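Local structure of MutT/NUDIX family protein (Bacillus thuringiensis str. Al Hakam, 3ID9) at residues B[49-54]-B[67-72]. The protein probably hydrolyses nucleoside diphosphates linked to another moiety, with the help of divalent metal ions, though its own substrate is not established. Numbering follows the deposited sequence.
Sequences SLPGGR and REMREE
Two glutamate oxygens, Glu68 OE1 and Glu72 OE1, converge on the carbonyl oxygen of Gly52, an acceptor like themselves, so neither approach is a hydrogen bond. The setting is the Nudix box, here residues 53-74, whose helix 61-72 lies over the end of strand 48-54. In Nudix hydrolases, glutamates of the box's Arg-Glu-X-X-Glu-Glu segment, here residues 67-72, typically bind divalent metal ions. No metal is modelled here, but the meeting of Gly52 O with Glu68 OE1 and Glu72 OE1 is consistent with a site of that kind, as in MutT, where the corresponding glycine carbonyl is a ligand.

Glu72 runs straight out from CG to the strand (chi2 179°), and the syn lone pair of its OE1 takes the N-H of Gly52 at 3.1 Å, a bent bond. Its OE2 accepts from a water that also makes a weak bond to Leu50 O. Glu68 instead folds at chi2 (-72°), which lays its carboxylate against the glycine backbone, CD standing 3.6 Å from Gly53 CA. The absence of a side chain at Gly53 lets the acid come this near.

Deeper in, Met69, a selenomethionine, slants across the proline ring, with SE 3.5 Å from Pro51 CG. Leu30 and Leu37 of the neighbouring strands also touch Met69, tying the helix to the sheet.

At the far end Arg67 brings its guanidinium edge-on to several acceptors. NE forms a salt bridge with Glu59, and NH1 another with Glu68 OE2 at 2.9 Å, meeting that oxygen from above the carboxylate plane; NH1 reaches Glu71 OE1 only weakly. The Glu68 bridge would tend to fix the rotation of that carboxylate. NH2 meets Arg54 O at 3.1 Å, with the carbonyl oxygen nearly in the guanidinium plane.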
# COMPACT_ATOMS: atom_id res chain seq x y z
N SER B 49 16.32 14.58 -6.07
CA SER B 49 15.57 13.62 -5.28
C SER B 49 14.37 13.09 -6.05
O SER B 49 14.09 13.54 -7.16
CB SER B 49 15.11 14.27 -3.98
OG SER B 49 14.45 15.49 -4.26
N LEU B 50 13.66 12.14 -5.45
CA LEU B 50 12.49 11.57 -6.10
C LEU B 50 11.31 12.53 -6.09
O LEU B 50 11.14 13.33 -5.16
CB LEU B 50 12.11 10.26 -5.43
CG LEU B 50 13.14 9.14 -5.57
CD1 LEU B 50 12.84 8.04 -4.56
CD2 LEU B 50 13.09 8.60 -7.00
N PRO B 51 10.48 12.49 -7.13
CA PRO B 51 9.32 13.38 -7.18
C PRO B 51 8.23 12.85 -6.24
O PRO B 51 8.05 11.65 -6.12
CB PRO B 51 8.90 13.31 -8.65
CG PRO B 51 9.28 11.89 -9.03
CD PRO B 51 10.64 11.75 -8.40
N GLY B 52 7.54 13.77 -5.58
CA GLY B 52 6.48 13.38 -4.66
C GLY B 52 5.96 14.56 -3.88
O GLY B 52 6.35 15.70 -4.13
N GLY B 53 5.06 14.30 -2.94
CA GLY B 53 4.51 15.37 -2.14
C GLY B 53 3.33 14.94 -1.29
O GLY B 53 2.94 13.77 -1.26
N ARG B 54 2.76 15.91 -0.59
CA ARG B 54 1.62 15.68 0.28
C ARG B 54 0.34 15.40 -0.49
O ARG B 54 0.05 16.03 -1.51
CB ARG B 54 1.41 16.91 1.17
CG ARG B 54 1.38 16.62 2.66
CD ARG B 54 0.20 17.33 3.31
NE ARG B 54 -0.05 18.63 2.70
CZ ARG B 54 -1.25 19.22 2.67
NH1 ARG B 54 -2.30 18.62 3.22
NH2 ARG B 54 -1.40 20.40 2.07
N ARG B 67 -0.77 14.66 -9.94
CA ARG B 67 -0.62 16.10 -9.80
C ARG B 67 0.83 16.50 -9.50
O ARG B 67 1.37 17.41 -10.13
CB ARG B 67 -1.53 16.65 -8.70
CG ARG B 67 -1.30 18.12 -8.37
CD ARG B 67 -2.26 18.65 -7.33
NE ARG B 67 -2.22 17.87 -6.09
CZ ARG B 67 -1.13 17.72 -5.33
NH1 ARG B 67 0.02 18.30 -5.68
NH2 ARG B 67 -1.19 16.98 -4.24
N GLU B 68 1.45 15.84 -8.53
CA GLU B 68 2.82 16.15 -8.17
C GLU B 68 3.70 15.90 -9.39
O GLU B 68 4.60 16.68 -9.70
CB GLU B 68 3.29 15.28 -7.01
CG GLU B 68 2.71 15.63 -5.65
CD GLU B 68 3.26 16.93 -5.08
OE1 GLU B 68 4.45 17.23 -5.32
OE2 GLU B 68 2.50 17.65 -4.39
N MSE B 69 3.43 14.81 -10.09
CA MSE B 69 4.22 14.46 -11.24
C MSE B 69 4.23 15.54 -12.33
O MSE B 69 5.28 15.82 -12.91
CB MSE B 69 3.75 13.13 -11.81
CG MSE B 69 4.88 12.24 -12.28
SE MSE B 69 6.36 12.01 -11.02
CE MSE B 69 7.68 11.52 -12.34
N ARG B 70 3.08 16.15 -12.61
CA ARG B 70 3.11 17.18 -13.64
C ARG B 70 3.49 18.58 -13.17
O ARG B 70 3.75 19.45 -13.99
CB ARG B 70 1.82 17.19 -14.48
CG ARG B 70 0.49 17.24 -13.76
CD ARG B 70 -0.57 16.70 -14.74
NE ARG B 70 -1.93 16.72 -14.19
CZ ARG B 70 -2.97 16.08 -14.73
NH1 ARG B 70 -2.82 15.37 -15.84
NH2 ARG B 70 -4.15 16.16 -14.15
N GLU B 71 3.55 18.79 -11.86
CA GLU B 71 3.96 20.08 -11.35
C GLU B 71 5.49 20.09 -11.25
O GLU B 71 6.12 21.14 -11.35
CB GLU B 71 3.39 20.35 -9.95
CG GLU B 71 1.87 20.21 -9.85
CD GLU B 71 1.33 20.67 -8.49
OE1 GLU B 71 1.98 20.39 -7.46
OE2 GLU B 71 0.24 21.29 -8.46
N GLU B 72 6.08 18.91 -11.08
CA GLU B 72 7.53 18.81 -10.95
C GLU B 72 8.27 18.31 -12.19
O GLU B 72 9.47 18.52 -12.30
CB GLU B 72 7.89 17.92 -9.75
CG GLU B 72 7.32 18.43 -8.42
CD GLU B 72 7.66 17.54 -7.22
OE1 GLU B 72 7.32 16.34 -7.25
OE2 GLU B 72 8.25 18.04 -6.24
O HOH W 1 10.02 16.53 -4.57